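Local coordinates for protein digeranylgeranylglycerophospholipid reductase (Sulfolobus acidocaldarius, PDB 4OPC) that reduces the double bonds of the geranylgeranyl chains of archaeal membrane lipid precursors, using a bound FAD cofactor, at residues 12-24 with 102-115. Sequence-based numbering, arbitrary orientation. Where two conformers were deposited one is given.
Sequences IGGGFAGSSAAYQ and YNQRVLKEAQDRGV. With FDA (dihydroflavine-adenine dinucleotide), chain B.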
loop_
_atom_site.group_PDB
_atom_site.type_symbol
_atom_site.label_atom_id
_atom_site.label_comp_id
_atom_site.label_asym_id
_atom_site.label_seq_id
_atom_site.Cartn_x
_atom_site.Cartn_y
_atom_site.Cartn_z
ATOM N N ILE A 12 5.978 10.558 -12.462
ATOM C CA ILE A 12 6.144 9.342 -13.247
ATOM C C ILE A 12 5.247 8.267 -12.670
ATOM O O ILE A 12 5.528 7.709 -11.598
ATOM C CB ILE A 12 7.594 8.861 -13.266
ATOM C CG1 ILE A 12 8.538 9.988 -13.707
ATOM C CG2 ILE A 12 7.731 7.654 -14.177
ATOM C CD1 ILE A 12 10.002 9.599 -13.635
ATOM N N GLY A 13 4.150 8.014 -13.377
ATOM C CA GLY A 13 3.132 7.064 -12.959
ATOM C C GLY A 13 1.858 7.781 -12.569
ATOM O O GLY A 13 1.885 8.801 -11.873
ATOM N N GLY A 14 0.734 7.241 -13.018
ATOM C CA GLY A 14 -0.553 7.874 -12.806
ATOM C C GLY A 14 -1.590 7.008 -12.114
ATOM O O GLY A 14 -2.777 7.182 -12.369
ATOM N N GLY A 15 -1.150 6.082 -11.258
ATOM C CA GLY A 15 -2.072 5.319 -10.424
ATOM C C GLY A 15 -2.573 6.172 -9.276
ATOM O O GLY A 15 -2.511 7.394 -9.352
ATOM N N PHE A 16 -3.064 5.558 -8.207
ATOM C CA PHE A 16 -3.587 6.369 -7.108
ATOM C C PHE A 16 -2.524 7.292 -6.530
ATOM O O PHE A 16 -2.827 8.414 -6.131
ATOM C CB PHE A 16 -4.176 5.496 -5.998
ATOM C CG PHE A 16 -5.664 5.300 -6.100
ATOM C CD1 PHE A 16 -6.244 4.849 -7.281
ATOM C CD2 PHE A 16 -6.481 5.545 -5.011
ATOM C CE1 PHE A 16 -7.615 4.651 -7.364
ATOM C CE2 PHE A 16 -7.853 5.357 -5.093
ATOM C CZ PHE A 16 -8.422 4.898 -6.269
ATOM N N ALA A 17 -1.269 6.841 -6.497
ATOM C CA ALA A 17 -0.228 7.693 -5.934
ATOM C C ALA A 17 0.052 8.899 -6.829
ATOM O O ALA A 17 -0.085 10.045 -6.404
ATOM C CB ALA A 17 1.043 6.889 -5.683
ATOM N N GLY A 18 0.417 8.651 -8.084
ATOM C CA GLY A 18 0.750 9.741 -8.988
ATOM C C GLY A 18 -0.405 10.683 -9.253
ATOM O O GLY A 18 -0.227 11.913 -9.326
ATOM N N SER A 19 -1.598 10.111 -9.418
ATOM C CA SER A 19 -2.770 10.939 -9.686
ATOM C C SER A 19 -3.106 11.826 -8.490
ATOM O O SER A 19 -3.525 12.971 -8.673
ATOM C CB SER A 19 -3.983 10.104 -10.115
ATOM O OG SER A 19 -4.459 9.298 -9.053
ATOM N N SER A 20 -2.919 11.318 -7.275
ATOM C CA SER A 20 -3.120 12.117 -6.061
ATOM C C SER A 20 -2.148 13.283 -6.011
ATOM O O SER A 20 -2.516 14.409 -5.708
ATOM C CB SER A 20 -2.960 11.262 -4.801
ATOM O OG SER A 20 -4.076 10.419 -4.629
ATOM N N ALA A 21 -0.885 13.006 -6.312
ATOM C CA ALA A 21 0.115 14.071 -6.344
ATOM C C ALA A 21 -0.274 15.142 -7.369
ATOM O O ALA A 21 -0.212 16.345 -7.076
ATOM C CB ALA A 21 1.498 13.497 -6.654
ATOM N N ALA A 22 -0.677 14.707 -8.561
ATOM C CA ALA A 22 -1.066 15.638 -9.621
ATOM C C ALA A 22 -2.251 16.489 -9.171
ATOM O O ALA A 22 -2.252 17.718 -9.333
ATOM C CB ALA A 22 -1.418 14.876 -10.890
ATOM N N TYR A 23 -3.266 15.842 -8.598
ATOM C CA TYR A 23 -4.458 16.558 -8.182
ATOM C C TYR A 23 -4.132 17.578 -7.088
ATOM O O TYR A 23 -4.545 18.738 -7.159
ATOM C CB TYR A 23 -5.536 15.581 -7.709
ATOM C CG TYR A 23 -6.853 16.248 -7.441
ATOM C CD1 TYR A 23 -7.738 16.527 -8.481
ATOM C CD2 TYR A 23 -7.214 16.621 -6.160
ATOM C CE1 TYR A 23 -8.949 17.151 -8.241
ATOM C CE2 TYR A 23 -8.427 17.244 -5.908
ATOM C CZ TYR A 23 -9.286 17.504 -6.953
ATOM O OH TYR A 23 -10.495 18.118 -6.715
ATOM N N GLN A 24 -3.355 17.154 -6.101
ATOM C CA GLN A 24 -3.007 18.017 -4.978
ATOM C C GLN A 24 -2.094 19.186 -5.364
ATOM O O GLN A 24 -2.070 20.199 -4.670
ATOM C CB GLN A 24 -2.382 17.189 -3.837
ATOM C CG GLN A 24 -3.287 16.097 -3.281
ATOM C CD GLN A 24 -4.340 16.602 -2.323
ATOM O OE1 GLN A 24 -4.637 17.797 -2.265
ATOM N NE2 GLN A 24 -4.925 15.686 -1.561
ATOM N N TYR A 102 -12.408 5.756 -11.551
ATOM C CA TYR A 102 -12.121 6.812 -10.594
ATOM C C TYR A 102 -10.752 7.450 -10.833
ATOM O O TYR A 102 -10.634 8.681 -10.872
ATOM C CB TYR A 102 -12.196 6.284 -9.157
ATOM C CG TYR A 102 -11.825 7.350 -8.158
ATOM C CD1 TYR A 102 -12.721 8.358 -7.826
ATOM C CD2 TYR A 102 -10.559 7.375 -7.579
ATOM C CE1 TYR A 102 -12.375 9.357 -6.938
ATOM C CE2 TYR A 102 -10.205 8.363 -6.686
ATOM C CZ TYR A 102 -11.113 9.353 -6.364
ATOM O OH TYR A 102 -10.758 10.353 -5.481
ATOM N N ASN A 103 -9.730 6.613 -10.985
ATOM C CA ASN A 103 -8.365 7.063 -11.237
ATOM C C ASN A 103 -8.311 7.973 -12.471
ATOM O O ASN A 103 -7.671 9.037 -12.445
ATOM C CB ASN A 103 -7.493 5.810 -11.424
ATOM C CG ASN A 103 -6.009 6.048 -11.227
ATOM O OD1 ASN A 103 -5.301 5.130 -10.812
ATOM N ND2 ASN A 103 -5.518 7.241 -11.548
ATOM N N GLN A 104 -8.985 7.570 -13.543
ATOM C CA GLN A 104 -8.990 8.374 -14.760
ATOM C C GLN A 104 -9.704 9.701 -14.558
ATOM O O GLN A 104 -9.309 10.720 -15.141
ATOM C CB GLN A 104 -9.575 7.581 -15.933
ATOM C CG GLN A 104 -8.622 6.473 -16.410
ATOM C CD GLN A 104 -9.298 5.398 -17.230
ATOM O OE1 GLN A 104 -10.209 5.671 -18.018
ATOM N NE2 GLN A 104 -8.851 4.157 -17.054
ATOM N N ARG A 105 -10.758 9.709 -13.748
ATOM C CA ARG A 105 -11.469 10.957 -13.485
ATOM C C ARG A 105 -10.595 11.927 -12.692
ATOM O O ARG A 105 -10.567 13.125 -12.986
ATOM C CB ARG A 105 -12.796 10.706 -12.760
ATOM C CG ARG A 105 -13.541 11.983 -12.356
ATOM C CD ARG A 105 -14.352 11.700 -11.090
ATOM N NE ARG A 105 -14.603 12.889 -10.295
ATOM C CZ ARG A 105 -15.099 12.856 -9.067
ATOM N NH1 ARG A 105 -15.390 11.686 -8.501
ATOM N NH2 ARG A 105 -15.301 13.986 -8.403
ATOM N N VAL A 106 -9.882 11.420 -11.693
ATOM C CA VAL A 106 -8.930 12.242 -10.950
ATOM C C VAL A 106 -7.915 12.858 -11.905
ATOM O O VAL A 106 -7.658 14.056 -11.855
ATOM C CB VAL A 106 -8.213 11.436 -9.853
ATOM C CG1 VAL A 106 -7.110 12.257 -9.200
ATOM C CG2 VAL A 106 -9.221 10.970 -8.804
ATOM N N LEU A 107 -7.374 12.047 -12.809
ATOM C CA LEU A 107 -6.403 12.550 -13.778
ATOM C C LEU A 107 -7.004 13.581 -14.723
ATOM O O LEU A 107 -6.378 14.600 -14.997
ATOM C CB LEU A 107 -5.803 11.403 -14.576
ATOM C CG LEU A 107 -4.848 10.514 -13.794
ATOM C CD1 LEU A 107 -4.542 9.284 -14.629
ATOM C CD2 LEU A 107 -3.586 11.278 -13.467
ATOM N N LYS A 108 -8.212 13.330 -15.220
ATOM C CA LYS A 108 -8.849 14.275 -16.132
ATOM C C LYS A 108 -9.132 15.601 -15.434
ATOM O O LYS A 108 -8.999 16.667 -16.036
ATOM C CB LYS A 108 -10.115 13.672 -16.735
ATOM C CG LYS A 108 -9.812 12.574 -17.755
ATOM C CD LYS A 108 -11.071 11.932 -18.315
ATOM C CE LYS A 108 -10.728 10.692 -19.132
ATOM N NZ LYS A 108 -11.935 9.876 -19.456
ATOM N N GLU A 109 -9.496 15.545 -14.155
ATOM C CA GLU A 109 -9.725 16.781 -13.414
ATOM C C GLU A 109 -8.419 17.523 -13.152
ATOM O O GLU A 109 -8.366 18.738 -13.293
ATOM C CB GLU A 109 -10.501 16.521 -12.121
ATOM C CG GLU A 109 -11.933 16.128 -12.414
ATOM C CD GLU A 109 -12.818 16.079 -11.187
ATOM O OE1 GLU A 109 -12.389 16.551 -10.109
ATOM O OE2 GLU A 109 -13.954 15.572 -11.314
ATOM N N ALA A 110 -7.365 16.787 -12.800
ATOM C CA ALA A 110 -6.046 17.403 -12.656
ATOM C C ALA A 110 -5.643 18.096 -13.966
ATOM O O ALA A 110 -5.100 19.198 -13.964
ATOM C CB ALA A 110 -5.012 16.362 -12.249
ATOM N N GLN A 111 -5.923 17.429 -15.083
ATOM C CA GLN A 111 -5.634 17.969 -16.409
ATOM C C GLN A 111 -6.429 19.253 -16.674
ATOM O O GLN A 111 -5.872 20.256 -17.135
ATOM C CB GLN A 111 -5.934 16.898 -17.451
ATOM C CG GLN A 111 -5.470 17.219 -18.869
ATOM C CD GLN A 111 -5.643 16.014 -19.771
ATOM O OE1 GLN A 111 -6.633 15.295 -19.665
ATOM N NE2 GLN A 111 -4.669 15.768 -20.641
ATOM N N ASP A 112 -7.721 19.234 -16.357
ATOM C CA ASP A 112 -8.545 20.437 -16.479
ATOM C C ASP A 112 -8.008 21.548 -15.584
ATOM O O ASP A 112 -8.184 22.735 -15.888
ATOM C CB ASP A 112 -10.003 20.150 -16.106
ATOM C CG ASP A 112 -10.704 19.232 -17.096
ATOM O OD1 ASP A 112 -10.210 19.065 -18.229
ATOM O OD2 ASP A 112 -11.767 18.686 -16.735
ATOM N N ARG A 113 -7.361 21.163 -14.492
ATOM C CA ARG A 113 -6.810 22.102 -13.517
ATOM C C ARG A 113 -5.341 22.427 -13.774
ATOM O O ARG A 113 -4.634 22.912 -12.886
ATOM C CB ARG A 113 -6.984 21.550 -12.099
ATOM C CG ARG A 113 -8.436 21.438 -11.652
ATOM C CD ARG A 113 -8.599 20.435 -10.508
ATOM N NE ARG A 113 -7.963 20.868 -9.266
ATOM C CZ ARG A 113 -8.603 21.477 -8.272
ATOM N NH1 ARG A 113 -9.902 21.730 -8.372
ATOM N NH2 ARG A 113 -7.939 21.839 -7.183
ATOM N N GLY A 114 -4.876 22.138 -14.985
ATOM C CA GLY A 114 -3.585 22.631 -15.428
ATOM C C GLY A 114 -2.460 21.624 -15.588
ATOM O O GLY A 114 -1.410 21.980 -16.128
ATOM N N VAL A 115 -2.645 20.385 -15.139
ATOM C CA VAL A 115 -1.587 19.378 -15.246
ATOM C C VAL A 115 -1.566 18.791 -16.656
ATOM O O VAL A 115 -2.615 18.452 -17.203
ATOM C CB VAL A 115 -1.768 18.255 -14.200
ATOM C CG1 VAL A 115 -0.715 17.164 -14.376
ATOM C CG2 VAL A 115 -1.719 18.844 -12.795
HETATM P PA FDA B . 0.231 1.520 -9.416
HETATM O O1A FDA B . 0.971 0.273 -9.709
HETATM O O2A FDA B . -1.287 1.430 -9.310
HETATM O O5B FDA B . 0.567 2.593 -10.530
HETATM C C5B FDA B . 1.909 2.729 -11.036
HETATM C C4B FDA B . 1.811 3.345 -12.406
HETATM O O4B FDA B . 3.132 3.681 -12.876
HETATM C C3B FDA B . 1.181 2.448 -13.478
HETATM O O3B FDA B . 0.020 3.057 -14.038
HETATM C C2B FDA B . 2.327 2.207 -14.479
HETATM O O2B FDA B . 1.871 2.109 -15.819
HETATM C C1B FDA B . 3.187 3.444 -14.269
HETATM N N9A FDA B . 4.602 3.333 -14.602
HETATM C C8A FDA B . 5.516 2.459 -14.066
HETATM N N7A FDA B . 6.744 2.642 -14.495
HETATM C C5A FDA B . 6.630 3.718 -15.363
HETATM C C6A FDA B . 7.585 4.438 -16.107
HETATM N N6A FDA B . 8.897 4.204 -16.056
HETATM N N1A FDA B . 7.149 5.489 -16.829
HETATM C C2A FDA B . 5.839 5.756 -16.853
HETATM N N3A FDA B . 4.853 5.175 -16.164
HETATM C C4A FDA B . 5.325 4.174 -15.412
HETATM N N1 FDA B . -5.135 -1.695 -1.822
HETATM C C2 FDA B . -6.293 -1.185 -1.290
HETATM O O2 FDA B . -6.329 -0.064 -0.793
HETATM N N3 FDA B . -7.414 -1.968 -1.369
HETATM C C4 FDA B . -7.493 -3.268 -1.824
HETATM O O4 FDA B . -8.593 -3.800 -1.962
HETATM C C4X FDA B . -6.262 -3.767 -2.301
HETATM N N5 FDA B . -6.217 -5.031 -2.812
HETATM C C5X FDA B . -5.144 -5.432 -3.580
HETATM C C6 FDA B . -5.208 -6.599 -4.329
HETATM C C7 FDA B . -4.180 -6.977 -5.178
HETATM C C7M FDA B . -4.359 -8.181 -6.065
HETATM C C8 FDA B . -3.022 -6.188 -5.250
HETATM C C8M FDA B . -1.914 -6.535 -6.218
HETATM C C9 FDA B . -2.942 -5.023 -4.483
HETATM C C9A FDA B . -3.995 -4.626 -3.668
HETATM N N10 FDA B . -3.966 -3.433 -2.911
HETATM C C10 FDA B . -5.130 -2.964 -2.340
HETATM C "C1'" FDA B . -2.811 -2.503 -2.977
HETATM C "C2'" FDA B . -3.089 -1.359 -3.970
HETATM O "O2'" FDA B . -3.645 -1.871 -5.185
HETATM C "C3'" FDA B . -1.794 -0.616 -4.304
HETATM O "O3'" FDA B . -1.119 -0.330 -3.086
HETATM C "C4'" FDA B . -1.976 0.726 -5.028
HETATM O "O4'" FDA B . -2.864 0.608 -6.139
HETATM C "C5'" FDA B . -0.648 1.288 -5.482
HETATM O "O5'" FDA B . -0.859 2.491 -6.248
HETATM P P FDA B . 0.370 3.182 -6.984
HETATM O O1P FDA B . -0.164 4.380 -7.653
HETATM O O2P FDA B . 1.556 3.354 -6.047
HETATM O O3P FDA B . 0.867 2.101 -8.055
HETATM O O HOH W 1 -5.898 20.611 -5.533
HETATM O O HOH W 2 -11.652 18.639 -9.163
#
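Asn103 makes the one direct hydrogen bond between the two segments: its ND2 donates to Gly14 O at 2.9 Å in the glycine-rich turn beside the diphosphate of the bound dihydro-FAD (FDA). With CG anti to the backbone N, the amide reaches across to the turn, and OD1 lies 3.3 Å from Gly15 CA, at the edge of the Phe16 ring. Ser19 OG turns back on its own helix to donate to Gly15 O, which also accepts from Ser19 N. At the helix N-terminus, Ala17 N donates to FDA O1P at 2.9 Å, as in Rossmann-type dinucleotide folds.

Apolar contacts line the seam: Leu107 CD2 and Val106 CG1 both touch Ser19 CB, Ala22 CB meets Ala110 CB at 4.1 Å, and the Phe16 and Tyr102 rings lie oblique, planes at 44°. Tyr23 lays CE1 over one face of the Arg113 guanidinium, the planes 21° apart, while Arg113 NE is hydrogen-bonded to Ser26 OG. Glu109 OE2 forms a salt bridge with Arg105 NE at 2.9 Å.

A Schellman motif with Gly114 as C-prime ends helix 99-112. Segments 102-112 and 16-24 run nearly parallel, their axes 8.8 Å apart at 28°; Leu107 and Ala22 both touch Leu34 of strand 32-35, and helix 302-322 packs against Phe16 and Ala17.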